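Local coordinates for protein phenolic acid decarboxylase (PDB 7AE5) that catalyses the reversible non-oxidative decarboxylation of 4-hydroxybenzoate and 3,4-dihydroxybenzoate as an oxygen-sensitive enzyme with prenylated FMN and manganese as cofactors, at residues C[129-134]-C[141-146]; C[331-336]-C[373-378]; C[389-394]-C[400-405]. All blocks are in the same frame, centred on the assembly; numbering follows the deposited sequence.

Interaction 1 belongs to the Rift-related domain of this UbiD-family enzyme. Interactions 2 and 3 both belong to its C-terminal domain. The centre of interaction 1 is 36 Å from that of interaction 2 and 40 Å from that of interaction 3, across the middle of the chain. Interactions 2 and 3 have centres 21 Å apart, and their nearest atoms are about 9 Å apart. Interaction 1 is close to the predicted prenylated FMN site: the side chains of Y142 and R168 are about 4 Å apart. In interaction 2 the P376 side chain is about 12 Å from H185, a predicted manganese ligand. Interaction 3 is away from these sites.

Interaction 1: residues C[129-134]-C[141-146]; sequences LPLYRI and FYISKA
L131, R133 and I134 of a loop in the Rift-related domain, the FMN-binding part of the UbiD fold, pack on F141, Y142 and I143 at strand 142-143. End to end, 129-134 and 141-144 run almost perpendicular, at 88°, and their CA atoms come nearest at R133 and F141. F141 has the most surface buried here. Its CG is anti to the carbonyl carbon (chi1 -50°), which lays the ring obliquely along the 132-133 peptide. CD1 of F141 comes 3.5 Å from R133 N. The F141 backbone adds a CA-H...O contact, with F141 CA 3.4 Å from Y132 O. The R133 chain crosses the ring at about a right angle and bends at chi3. F141 CE1 then lies over one face of the guanidinium, near its rim and 4.0 Å from NH2. The two planes are 58° apart, so this is not a parallel stack. The charged end of R133 is held by E39 and S34 of the chain of Protein ShdD, and R36 of that chain forms a cation-pi contact with F141. On the apolar side, L131 CD2 touches I143 CG1 at 3.7 Å. I143 CD1 reaches on to L129 CD1 at 3.8 Å. I134 CD1 touches two residues of the strand segment, 3.7 Å from Y142 CB and 3.6 Å from S144 CB. The ring of Y142 leads away from the loop: its OH bonds E273, and it stacks with F276. It lies near R168, predicted to bind prenylated FMN. Backbone bonds tie F141 to V171 and I143 to I169 of strand 169-173. Strand 304-306 supports the loop through F305, and I207 of strand 201-207 packs on L129 and I143.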
ATOM      1  N   LEU C 129     -25.774  50.355  13.412  1.00 58.58           N
ATOM      2  CA  LEU C 129     -24.875  49.568  12.585  1.00 56.48           C
ATOM      3  C   LEU C 129     -25.314  49.596  11.132  1.00 56.14           C
ATOM      4  O   LEU C 129     -26.473  49.276  10.834  1.00 55.62           O
ATOM      5  CB  LEU C 129     -24.830  48.117  13.079  1.00 53.79           C
ATOM      6  CG  LEU C 129     -24.427  47.896  14.537  1.00 54.12           C
ATOM      7  CD1 LEU C 129     -24.632  46.440  14.928  1.00 51.72           C
ATOM      8  CD2 LEU C 129     -22.984  48.315  14.764  1.00 55.05           C
ATOM      9  N   PRO C 130     -24.435  49.973  10.204  1.00 63.14           N
ATOM     10  CA  PRO C 130     -24.748  49.787   8.782  1.00 62.77           C
ATOM     11  C   PRO C 130     -24.706  48.315   8.401  1.00 59.91           C
ATOM     12  O   PRO C 130     -23.681  47.812   7.926  1.00 59.21           O
ATOM     13  CB  PRO C 130     -23.656  50.594   8.066  1.00 64.66           C
ATOM     14  CG  PRO C 130     -23.081  51.500   9.116  1.00 66.65           C
ATOM     15  CD  PRO C 130     -23.205  50.755  10.403  1.00 64.94           C
ATOM     16  N   LEU C 131     -25.818  47.618   8.613  1.00 57.79           N
ATOM     17  CA  LEU C 131     -25.867  46.176   8.420  1.00 56.53           C
ATOM     18  C   LEU C 131     -26.077  45.827   6.952  1.00 56.92           C
ATOM     19  O   LEU C 131     -26.817  46.506   6.234  1.00 57.82           O
ATOM     20  CB  LEU C 131     -26.980  45.570   9.274  1.00 55.82           C
ATOM     21  CG  LEU C 131     -26.688  45.570  10.777  1.00 55.60           C
ATOM     22  CD1 LEU C 131     -27.977  45.527  11.584  1.00 55.62           C
ATOM     23  CD2 LEU C 131     -25.777  44.406  11.145  1.00 54.64           C
ATOM     24  N   TYR C 132     -25.426  44.750   6.517  1.00 49.07           N
ATOM     25  CA  TYR C 132     -25.405  44.359   5.115  1.00 49.82           C
ATOM     26  C   TYR C 132     -25.269  42.844   5.031  1.00 48.98           C
ATOM     27  O   TYR C 132     -25.003  42.168   6.028  1.00 47.67           O
ATOM     28  CB  TYR C 132     -24.261  45.051   4.368  1.00 50.81           C
ATOM     29  CG  TYR C 132     -22.897  44.717   4.927  1.00 50.26           C
ATOM     30  CD1 TYR C 132     -22.409  45.362   6.057  1.00 50.06           C
ATOM     31  CD2 TYR C 132     -22.099  43.752   4.329  1.00 50.15           C
ATOM     32  CE1 TYR C 132     -21.165  45.055   6.573  1.00 49.86           C
ATOM     33  CE2 TYR C 132     -20.855  43.439   4.836  1.00 49.70           C
ATOM     34  CZ  TYR C 132     -20.393  44.091   5.957  1.00 49.64           C
ATOM     35  OH  TYR C 132     -19.151  43.777   6.458  1.00 49.49           O
ATOM     36  N   ARG C 133     -25.449  42.313   3.825  1.00 49.42           N
ATOM     37  CA  ARG C 133     -25.320  40.881   3.591  1.00 49.03           C
ATOM     38  C   ARG C 133     -23.887  40.560   3.178  1.00 49.03           C
ATOM     39  O   ARG C 133     -23.391  41.089   2.177  1.00 50.36           O
ATOM     40  CB  ARG C 133     -26.306  40.399   2.529  1.00 50.46           C
ATOM     41  CG  ARG C 133     -26.549  38.901   2.594  1.00 50.11           C
ATOM     42  CD  ARG C 133     -27.400  38.394   1.443  1.00 52.01           C
ATOM     43  NE  ARG C 133     -28.749  38.947   1.455  1.00 52.63           N
ATOM     44  CZ  ARG C 133     -29.715  38.544   2.270  1.00 51.79           C
ATOM     45  NH1 ARG C 133     -29.504  37.613   3.187  1.00 50.18           N
ATOM     46  NH2 ARG C 133     -30.924  39.087   2.160  1.00 52.56           N
ATOM     47  N   ILE C 134     -23.235  39.687   3.945  1.00 48.67           N
ATOM     48  CA  ILE C 134     -21.824  39.392   3.714  1.00 48.48           C
ATOM     49  C   ILE C 134     -21.654  38.492   2.495  1.00 49.63           C
ATOM     50  O   ILE C 134     -20.835  38.764   1.613  1.00 50.75           O
ATOM     51  CB  ILE C 134     -21.197  38.766   4.972  1.00 46.31           C
ATOM     52  CG1 ILE C 134     -21.515  39.623   6.200  1.00 45.60           C
ATOM     53  CG2 ILE C 134     -19.695  38.605   4.796  1.00 45.94           C
ATOM     54  CD1 ILE C 134     -20.958  39.073   7.487  1.00 43.40           C
ATOM     55  N   PHE C 141     -28.621  39.539   7.400  1.00 49.76           N
ATOM     56  CA  PHE C 141     -27.478  40.416   7.621  1.00 49.70           C
ATOM     57  C   PHE C 141     -26.790  40.003   8.917  1.00 48.14           C
ATOM     58  O   PHE C 141     -27.455  39.800   9.938  1.00 47.50           O
ATOM     59  CB  PHE C 141     -27.917  41.880   7.685  1.00 50.72           C
ATOM     60  CG  PHE C 141     -28.795  42.304   6.537  1.00 52.15           C
ATOM     61  CD1 PHE C 141     -28.623  41.764   5.271  1.00 53.04           C
ATOM     62  CD2 PHE C 141     -29.795  43.243   6.727  1.00 52.78           C
ATOM     63  CE1 PHE C 141     -29.434  42.153   4.219  1.00 54.59           C
ATOM     64  CE2 PHE C 141     -30.607  43.638   5.679  1.00 54.14           C
ATOM     65  CZ  PHE C 141     -30.427  43.093   4.424  1.00 55.08           C
ATOM     66  N   TYR C 142     -25.467  39.875   8.875  1.00 45.14           N
ATOM     67  CA  TYR C 142     -24.717  39.248   9.952  1.00 43.62           C
ATOM     68  C   TYR C 142     -23.731  40.219  10.584  1.00 44.33           C
ATOM     69  O   TYR C 142     -23.072  40.996   9.887  1.00 45.45           O
ATOM     70  CB  TYR C 142     -23.957  38.025   9.444  1.00 42.34           C
ATOM     71  CG  TYR C 142     -24.691  36.718   9.625  1.00 41.09           C
ATOM     72  CD1 TYR C 142     -25.690  36.329   8.742  1.00 42.12           C
ATOM     73  CD2 TYR C 142     -24.376  35.864  10.673  1.00 39.18           C
ATOM     74  CE1 TYR C 142     -26.357  35.127   8.901  1.00 41.22           C
ATOM     75  CE2 TYR C 142     -25.037  34.665  10.841  1.00 38.10           C
ATOM     76  CZ  TYR C 142     -26.025  34.301   9.953  1.00 39.04           C
ATOM     77  OH  TYR C 142     -26.679  33.108  10.124  1.00 38.10           O
ATOM     78  N   ILE C 143     -23.642  40.161  11.909  1.00 47.48           N
ATOM     79  CA  ILE C 143     -22.536  40.751  12.654  1.00 48.52           C
ATOM     80  C   ILE C 143     -21.500  39.647  12.835  1.00 46.79           C
ATOM     81  O   ILE C 143     -21.718  38.699  13.593  1.00 45.72           O
ATOM     82  CB  ILE C 143     -23.002  41.314  14.003  1.00 50.04           C
ATOM     83  CG1 ILE C 143     -24.110  42.346  13.798  1.00 50.92           C
ATOM     84  CG2 ILE C 143     -21.838  41.925  14.760  1.00 51.87           C
ATOM     85  CD1 ILE C 143     -24.857  42.687  15.064  1.00 51.94           C
ATOM     86  N   SER C 144     -20.374  39.764  12.136  1.00 48.27           N
ATOM     87  CA  SER C 144     -19.446  38.653  11.977  1.00 45.73           C
ATOM     88  C   SER C 144     -18.142  38.812  12.747  1.00 45.49           C
ATOM     89  O   SER C 144     -17.279  37.932  12.652  1.00 43.27           O
ATOM     90  CB  SER C 144     -19.135  38.448  10.491  1.00 45.19           C
ATOM     91  OG  SER C 144     -18.206  39.415  10.035  1.00 46.31           O
ATOM     92  N   LYS C 145     -17.967  39.893  13.508  1.00 46.45           N
ATOM     93  CA  LYS C 145     -16.703  40.106  14.204  1.00 46.24           C
ATOM     94  C   LYS C 145     -16.921  40.598  15.631  1.00 49.53           C
ATOM     95  O   LYS C 145     -16.111  41.368  16.157  1.00 49.83           O
ATOM     96  CB  LYS C 145     -15.819  41.091  13.438  1.00 46.61           C
ATOM     97  CG  LYS C 145     -14.330  40.897  13.659  1.00 46.70           C
ATOM     98  CD  LYS C 145     -13.544  42.037  13.050  1.00 48.53           C
ATOM     99  CE  LYS C 145     -12.054  41.819  13.197  1.00 48.95           C
ATOM    100  NZ  LYS C 145     -11.294  42.875  12.473  1.00 51.22           N
ATOM    101  N   ALA C 146     -18.002  40.163  16.269  1.00 48.16           N
ATOM    102  CA  ALA C 146     -18.296  40.599  17.624  1.00 52.24           C
ATOM    103  C   ALA C 146     -17.528  39.769  18.645  1.00 52.57           C
ATOM    104  O   ALA C 146     -17.200  38.601  18.411  1.00 50.04           O
ATOM    105  CB  ALA C 146     -19.794  40.507  17.902  1.00 51.92           C
TER

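Interaction 2: residues C[331-336]-C[373-378]; sequences KQLKET and LSTPHG
Q332 and T375 mark the closest backbone approach, 7.4 Å from CA to CA, between the end of helix 323-336 and the loop that joins helices 364-372 and 378-381. Both belong to the UbiD-family C-terminal domain. The loop segment has no regular structure until G378. T375 precedes the turn that leads into helix 378-381 and supplies a helix cap. Its OG1 accepts from G378 N at 3.1 Å, with an angle of 136° at the hydrogen. The same OG1 bonds the carbonyl oxygen of L372, so the hydroxyl links the end of helix 364-372 to the start of helix 378-381. With chi1 at 51°, OG1 lies between the backbone N and the carbonyl carbon, and the methyl CG2 lies beside the N, where it meets helix 323-336. The Q332 chain is extended beyond CG and carries its amide across to the loop. Its OE1 rests against the threonine side chain, 3.2 Å from T375 CB and 3.3 Å from T375 CG2. It also lies 3.9 Å from P376 CD. L333 CD2 comes more loosely to T375 CG2, at 4.3 Å. With an alanine in place of T375, G378 N and L372 O would probably lose their hydroxyl partner, and the Q332 amide would face a gap where the methyl had been. L329 of helix 323-336 also touches T375, while L372 and R371 of helix 364-372 touch L333. R371 of the second subunit, another copy of this protein, packs on T375, so the contact lies near that interface. One water completes the join between helix and loop: it donates to Q332 OE1 at 2.7 Å and accepts from H377 N at 2.8 Å.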
ATOM      1  N   LYS C 331       3.849  25.011  22.039  1.00 43.53           N
ATOM      2  CA  LYS C 331       4.200  24.853  23.446  1.00 44.23           C
ATOM      3  C   LYS C 331       3.984  23.419  23.918  1.00 44.71           C
ATOM      4  O   LYS C 331       4.755  22.911  24.740  1.00 45.53           O
ATOM      5  CB  LYS C 331       3.395  25.829  24.303  1.00 44.82           C
ATOM      6  CG  LYS C 331       3.862  27.273  24.212  1.00 45.91           C
ATOM      7  CD  LYS C 331       3.101  28.152  25.190  1.00 48.29           C
ATOM      8  CE  LYS C 331       3.562  29.597  25.123  1.00 49.86           C
ATOM      9  NZ  LYS C 331       5.034  29.733  25.306  1.00 50.76           N
ATOM     10  N   GLN C 332       2.939  22.752  23.419  1.00 50.04           N
ATOM     11  CA  GLN C 332       2.714  21.359  23.792  1.00 50.54           C
ATOM     12  C   GLN C 332       3.800  20.452  23.229  1.00 51.05           C
ATOM     13  O   GLN C 332       4.274  19.543  23.919  1.00 51.91           O
ATOM     14  CB  GLN C 332       1.331  20.899  23.323  1.00 50.06           C
ATOM     15  CG  GLN C 332       0.200  21.836  23.713  1.00 49.70           C
ATOM     16  CD  GLN C 332      -1.153  21.380  23.200  1.00 49.44           C
ATOM     17  OE1 GLN C 332      -1.242  20.616  22.242  1.00 49.24           O
ATOM     18  NE2 GLN C 332      -2.218  21.863  23.831  1.00 49.54           N
ATOM     19  N   LEU C 333       4.205  20.679  21.976  1.00 43.63           N
ATOM     20  CA  LEU C 333       5.300  19.898  21.405  1.00 44.33           C
ATOM     21  C   LEU C 333       6.609  20.174  22.132  1.00 45.27           C
ATOM     22  O   LEU C 333       7.397  19.255  22.382  1.00 46.31           O
ATOM     23  CB  LEU C 333       5.453  20.208  19.915  1.00 43.77           C
ATOM     24  CG  LEU C 333       4.344  19.798  18.946  1.00 42.92           C
ATOM     25  CD1 LEU C 333       4.883  19.779  17.522  1.00 42.77           C
ATOM     26  CD2 LEU C 333       3.767  18.445  19.316  1.00 43.30           C
ATOM     27  N   LYS C 334       6.852  21.438  22.487  1.00 55.38           N
ATOM     28  CA  LYS C 334       8.141  21.820  23.053  1.00 56.19           C
ATOM     29  C   LYS C 334       8.342  21.250  24.452  1.00 57.02           C
ATOM     30  O   LYS C 334       9.488  21.050  24.873  1.00 57.95           O
ATOM     31  CB  LYS C 334       8.266  23.345  23.075  1.00 55.65           C
ATOM     32  CG  LYS C 334       9.652  23.860  23.424  1.00 56.38           C
ATOM     33  CD  LYS C 334      10.543  23.922  22.197  1.00 56.53           C
ATOM     34  CE  LYS C 334      11.758  24.800  22.445  1.00 56.98           C
ATOM     35  NZ  LYS C 334      12.695  24.775  21.291  1.00 57.24           N
ATOM     36  N   GLU C 335       7.254  20.976  25.180  1.00 82.89           N
ATOM     37  CA  GLU C 335       7.383  20.486  26.549  1.00 83.71           C
ATOM     38  C   GLU C 335       8.190  19.194  26.602  1.00 84.73           C
ATOM     39  O   GLU C 335       8.961  18.972  27.543  1.00 85.68           O
ATOM     40  CB  GLU C 335       5.997  20.286  27.173  1.00 83.35           C
ATOM     41  CG  GLU C 335       5.379  18.912  26.925  1.00 83.49           C
ATOM     42  CD  GLU C 335       3.898  18.845  27.248  1.00 82.99           C
ATOM     43  OE1 GLU C 335       3.293  19.904  27.523  1.00 82.70           O
ATOM     44  OE2 GLU C 335       3.340  17.726  27.219  1.00 83.20           O
ATOM     45  N   THR C 336       8.050  18.341  25.587  1.00 64.90           N
ATOM     46  CA  THR C 336       8.727  17.055  25.548  1.00 65.96           C
ATOM     47  C   THR C 336       9.731  16.942  24.415  1.00 66.43           C
ATOM     48  O   THR C 336      10.484  15.962  24.371  1.00 67.49           O
ATOM     49  CB  THR C 336       7.701  15.920  25.425  1.00 65.85           C
ATOM     50  OG1 THR C 336       6.737  16.252  24.417  1.00 64.78           O
ATOM     51  CG2 THR C 336       6.991  15.703  26.752  1.00 65.94           C
ATOM     52  N   LEU C 373       0.004  14.670  16.364  1.00 31.51           N
ATOM     53  CA  LEU C 373      -1.202  13.876  16.177  1.00 31.80           C
ATOM     54  C   LEU C 373      -1.699  13.249  17.471  1.00 32.54           C
ATOM     55  O   LEU C 373      -2.687  12.510  17.435  1.00 32.96           O
ATOM     56  CB  LEU C 373      -0.956  12.790  15.129  1.00 32.29           C
ATOM     57  CG  LEU C 373      -0.642  13.310  13.723  1.00 31.64           C
ATOM     58  CD1 LEU C 373      -0.152  12.190  12.823  1.00 32.34           C
ATOM     59  CD2 LEU C 373      -1.859  13.989  13.122  1.00 31.15           C
ATOM     60  N   SER C 374      -1.053  13.518  18.607  1.00 35.46           N
ATOM     61  CA  SER C 374      -1.552  13.056  19.894  1.00 36.11           C
ATOM     62  C   SER C 374      -1.872  14.200  20.855  1.00 35.75           C
ATOM     63  O   SER C 374      -2.059  13.954  22.052  1.00 36.32           O
ATOM     64  CB  SER C 374      -0.567  12.072  20.538  1.00 37.10           C
ATOM     65  OG  SER C 374       0.778  12.489  20.392  1.00 37.15           O
ATOM     66  N   THR C 375      -1.937  15.442  20.369  1.00 38.37           N
ATOM     67  CA  THR C 375      -2.353  16.573  21.184  1.00 38.13           C
ATOM     68  C   THR C 375      -3.868  16.728  21.140  1.00 38.09           C
ATOM     69  O   THR C 375      -4.527  16.193  20.244  1.00 38.08           O
ATOM     70  CB  THR C 375      -1.678  17.849  20.690  1.00 37.43           C
ATOM     71  OG1 THR C 375      -1.873  17.973  19.276  1.00 36.86           O
ATOM     72  CG2 THR C 375      -0.189  17.804  20.987  1.00 37.73           C
ATOM     73  N   PRO C 376      -4.461  17.443  22.106  1.00 39.70           N
ATOM     74  CA  PRO C 376      -5.925  17.620  22.087  1.00 39.86           C
ATOM     75  C   PRO C 376      -6.468  18.179  20.781  1.00 39.37           C
ATOM     76  O   PRO C 376      -7.534  17.747  20.326  1.00 39.69           O
ATOM     77  CB  PRO C 376      -6.164  18.583  23.255  1.00 40.01           C
ATOM     78  CG  PRO C 376      -5.076  18.262  24.213  1.00 40.32           C
ATOM     79  CD  PRO C 376      -3.869  17.927  23.367  1.00 39.96           C
ATOM     80  N   HIS C 377      -5.762  19.122  20.160  1.00 42.67           N
ATOM     81  CA  HIS C 377      -6.232  19.720  18.918  1.00 42.39           C
ATOM     82  C   HIS C 377      -5.703  18.997  17.687  1.00 42.21           C
ATOM     83  O   HIS C 377      -6.451  18.781  16.728  1.00 42.44           O
ATOM     84  CB  HIS C 377      -5.832  21.195  18.861  1.00 42.00           C
ATOM     85  CG  HIS C 377      -6.426  21.937  17.705  1.00 42.02           C
ATOM     86  ND1 HIS C 377      -5.772  22.084  16.501  1.00 41.58           N
ATOM     87  CD2 HIS C 377      -7.610  22.579  17.570  1.00 42.60           C
ATOM     88  CE1 HIS C 377      -6.529  22.781  15.674  1.00 42.00           C
ATOM     89  NE2 HIS C 377      -7.650  23.095  16.298  1.00 42.63           N
ATOM     90  N   GLY C 378      -4.424  18.617  17.690  1.00 35.10           N
ATOM     91  CA  GLY C 378      -3.850  17.985  16.515  1.00 34.96           C
ATOM     92  C   GLY C 378      -4.420  16.613  16.228  1.00 35.49           C
ATOM     93  O   GLY C 378      -4.507  16.207  15.065  1.00 35.55           O
TER
HETATM   94  O   HOH W   1      -3.891  20.664  21.575  1.00 50.37           O

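Interaction 3: residues C[389-394]-C[400-405]; sequences DEFVDP and VMWALT
V392, V400 and W402 bury the most surface where the loop after strand 384-388 packs on helix 397-407, the helix it leads into. A type I beta turn from D389 to V392 starts the loop, held by V392 N to D389 O at 3.2 Å. V392 points at the helix. Its CG2 meets the edge of the indole, near the ring plane, 3.8 Å from W402 CZ3. CG1, anti to the backbone N (chi1 165°), is turned toward V400, 4.5 Å from V400 N. F391 adds a second touch at the indole rim: F391 CE2 is 3.8 Å from W402 CH2. The two rings meet edge to edge, so neither face is stacked on the other. V400 CG2 packs against two loop carbonyls, 3.9 Å from both D393 O and P394 O. The far side of the indole serves the assembly, since W402 NE1 bonds P280 O of the third subunit, another copy of this protein. Under the contact lies the C-terminal domain sheet: P394 and V400 rest on I354 of strand 352-357, and A403 packs on V388 of strand 384-388.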
ATOM      1  N   ASP C 389      13.390  20.808   8.406  1.00 40.87           N
ATOM      2  CA  ASP C 389      14.563  20.947   9.254  1.00 41.86           C
ATOM      3  C   ASP C 389      14.532  22.273  10.015  1.00 41.72           C
ATOM      4  O   ASP C 389      13.682  23.139   9.792  1.00 40.91           O
ATOM      5  CB  ASP C 389      15.845  20.845   8.430  1.00 42.13           C
ATOM      6  CG  ASP C 389      16.090  19.447   7.903  1.00 42.53           C
ATOM      7  OD1 ASP C 389      16.081  18.498   8.716  1.00 43.48           O
ATOM      8  OD2 ASP C 389      16.304  19.299   6.680  1.00 42.04           O
ATOM      9  N   GLU C 390      15.505  22.423  10.917  1.00 45.24           N
ATOM     10  CA  GLU C 390      15.512  23.553  11.839  1.00 45.13           C
ATOM     11  C   GLU C 390      15.747  24.877  11.124  1.00 44.45           C
ATOM     12  O   GLU C 390      15.255  25.917  11.576  1.00 43.99           O
ATOM     13  CB  GLU C 390      16.570  23.329  12.921  1.00 46.19           C
ATOM     14  CG  GLU C 390      18.007  23.355  12.414  1.00 46.73           C
ATOM     15  CD  GLU C 390      18.507  21.986  11.979  1.00 47.49           C
ATOM     16  OE1 GLU C 390      17.673  21.068  11.811  1.00 47.36           O
ATOM     17  OE2 GLU C 390      19.735  21.829  11.802  1.00 48.26           O
ATOM     18  N   PHE C 391      16.480  24.866  10.014  1.00 43.88           N
ATOM     19  CA  PHE C 391      16.807  26.095   9.305  1.00 43.51           C
ATOM     20  C   PHE C 391      15.732  26.519   8.314  1.00 42.69           C
ATOM     21  O   PHE C 391      15.828  27.615   7.752  1.00 42.49           O
ATOM     22  CB  PHE C 391      18.146  25.946   8.570  1.00 44.01           C
ATOM     23  CG  PHE C 391      18.201  24.763   7.648  1.00 44.05           C
ATOM     24  CD1 PHE C 391      18.595  23.521   8.118  1.00 44.72           C
ATOM     25  CD2 PHE C 391      17.855  24.890   6.313  1.00 43.51           C
ATOM     26  CE1 PHE C 391      18.645  22.430   7.274  1.00 44.75           C
ATOM     27  CE2 PHE C 391      17.900  23.801   5.465  1.00 43.50           C
ATOM     28  CZ  PHE C 391      18.290  22.568   5.948  1.00 44.05           C
ATOM     29  N   VAL C 392      14.719  25.692   8.085  1.00 35.92           N
ATOM     30  CA  VAL C 392      13.648  26.013   7.151  1.00 35.28           C
ATOM     31  C   VAL C 392      12.546  26.747   7.900  1.00 34.85           C
ATOM     32  O   VAL C 392      12.037  26.255   8.914  1.00 34.83           O
ATOM     33  CB  VAL C 392      13.102  24.742   6.480  1.00 35.13           C
ATOM     34  CG1 VAL C 392      11.771  25.034   5.797  1.00 34.61           C
ATOM     35  CG2 VAL C 392      14.108  24.197   5.483  1.00 35.40           C
ATOM     36  N   ASP C 393      12.183  27.921   7.407  1.00 40.39           N
ATOM     37  CA  ASP C 393      11.057  28.668   7.951  1.00 39.92           C
ATOM     38  C   ASP C 393       9.765  27.963   7.560  1.00 39.56           C
ATOM     39  O   ASP C 393       9.419  27.952   6.372  1.00 39.60           O
ATOM     40  CB  ASP C 393      11.079  30.105   7.420  1.00 39.92           C
ATOM     41  CG  ASP C 393       9.973  30.977   8.004  1.00 39.53           C
ATOM     42  OD1 ASP C 393       9.167  30.486   8.824  1.00 39.19           O
ATOM     43  OD2 ASP C 393       9.911  32.169   7.634  1.00 39.62           O
ATOM     44  N   PRO C 394       9.027  27.367   8.503  1.00 28.75           N
ATOM     45  CA  PRO C 394       7.794  26.657   8.131  1.00 28.40           C
ATOM     46  C   PRO C 394       6.648  27.578   7.748  1.00 28.07           C
ATOM     47  O   PRO C 394       5.599  27.083   7.315  1.00 27.89           O
ATOM     48  CB  PRO C 394       7.463  25.857   9.395  1.00 28.31           C
ATOM     49  CG  PRO C 394       7.987  26.712  10.500  1.00 28.42           C
ATOM     50  CD  PRO C 394       9.232  27.387   9.962  1.00 28.82           C
ATOM     51  N   VAL C 400       9.174  25.705   2.187  1.00 29.57           N
ATOM     52  CA  VAL C 400       8.637  24.370   2.427  1.00 29.35           C
ATOM     53  C   VAL C 400       8.560  23.584   1.123  1.00 29.69           C
ATOM     54  O   VAL C 400       8.823  22.374   1.097  1.00 29.43           O
ATOM     55  CB  VAL C 400       7.265  24.470   3.117  1.00 29.10           C
ATOM     56  CG1 VAL C 400       6.678  23.083   3.351  1.00 28.95           C
ATOM     57  CG2 VAL C 400       7.387  25.234   4.428  1.00 28.68           C
ATOM     58  N   MET C 401       8.196  24.253   0.024  1.00 39.87           N
ATOM     59  CA  MET C 401       8.174  23.595  -1.279  1.00 40.33           C
ATOM     60  C   MET C 401       9.551  23.050  -1.635  1.00 40.08           C
ATOM     61  O   MET C 401       9.681  21.907  -2.091  1.00 39.91           O
ATOM     62  CB  MET C 401       7.693  24.571  -2.356  1.00 41.22           C
ATOM     63  CG  MET C 401       6.181  24.655  -2.522  1.00 41.82           C
ATOM     64  SD  MET C 401       5.355  23.055  -2.582  1.00 41.94           S
ATOM     65  CE  MET C 401       6.077  22.347  -4.062  1.00 42.24           C
ATOM     66  N   TRP C 402      10.593  23.862  -1.436  1.00 31.40           N
ATOM     67  CA  TRP C 402      11.957  23.401  -1.674  1.00 31.32           C
ATOM     68  C   TRP C 402      12.261  22.151  -0.860  1.00 30.79           C
ATOM     69  O   TRP C 402      12.773  21.158  -1.390  1.00 30.76           O
ATOM     70  CB  TRP C 402      12.952  24.512  -1.335  1.00 31.51           C
ATOM     71  CG  TRP C 402      14.376  24.033  -1.268  1.00 31.56           C
ATOM     72  CD1 TRP C 402      15.179  23.702  -2.320  1.00 31.89           C
ATOM     73  CD2 TRP C 402      15.153  23.815  -0.085  1.00 31.46           C
ATOM     74  NE1 TRP C 402      16.414  23.302  -1.865  1.00 32.00           N
ATOM     75  CE2 TRP C 402      16.421  23.359  -0.497  1.00 31.79           C
ATOM     76  CE3 TRP C 402      14.901  23.962   1.283  1.00 31.26           C
ATOM     77  CZ2 TRP C 402      17.435  23.050   0.409  1.00 32.05           C
ATOM     78  CZ3 TRP C 402      15.908  23.654   2.181  1.00 31.53           C
ATOM     79  CH2 TRP C 402      17.159  23.204   1.740  1.00 31.96           C
ATOM     80  N   ALA C 403      11.937  22.180   0.435  1.00 33.32           N
ATOM     81  CA  ALA C 403      12.203  21.030   1.291  1.00 33.03           C
ATOM     82  C   ALA C 403      11.424  19.805   0.829  1.00 32.68           C
ATOM     83  O   ALA C 403      11.911  18.673   0.934  1.00 32.61           O
ATOM     84  CB  ALA C 403      11.866  21.368   2.742  1.00 32.94           C
ATOM     85  N   LEU C 404      10.210  20.009   0.312  1.00 34.89           N
ATOM     86  CA  LEU C 404       9.432  18.881  -0.187  1.00 34.67           C
ATOM     87  C   LEU C 404      10.072  18.275  -1.429  1.00 34.88           C
ATOM     88  O   LEU C 404      10.102  17.049  -1.585  1.00 34.66           O
ATOM     89  CB  LEU C 404       7.998  19.319  -0.482  1.00 35.03           C
ATOM     90  CG  LEU C 404       7.127  19.645   0.732  1.00 34.88           C
ATOM     91  CD1 LEU C 404       5.743  20.087   0.293  1.00 35.73           C
ATOM     92  CD2 LEU C 404       7.041  18.447   1.660  1.00 34.06           C
ATOM     93  N   THR C 405      10.598  19.111  -2.320  1.00 29.63           N
ATOM     94  CA  THR C 405      11.125  18.611  -3.583  1.00 29.98           C
ATOM     95  C   THR C 405      12.516  17.998  -3.464  1.00 29.91           C
ATOM     96  O   THR C 405      12.946  17.320  -4.403  1.00 30.19           O
ATOM     97  CB  THR C 405      11.152  19.735  -4.624  1.00 30.72           C
ATOM     98  OG1 THR C 405      11.983  20.806  -4.158  1.00 30.80           O
ATOM     99  CG2 THR C 405       9.746  20.257  -4.883  1.00 31.19           C
TER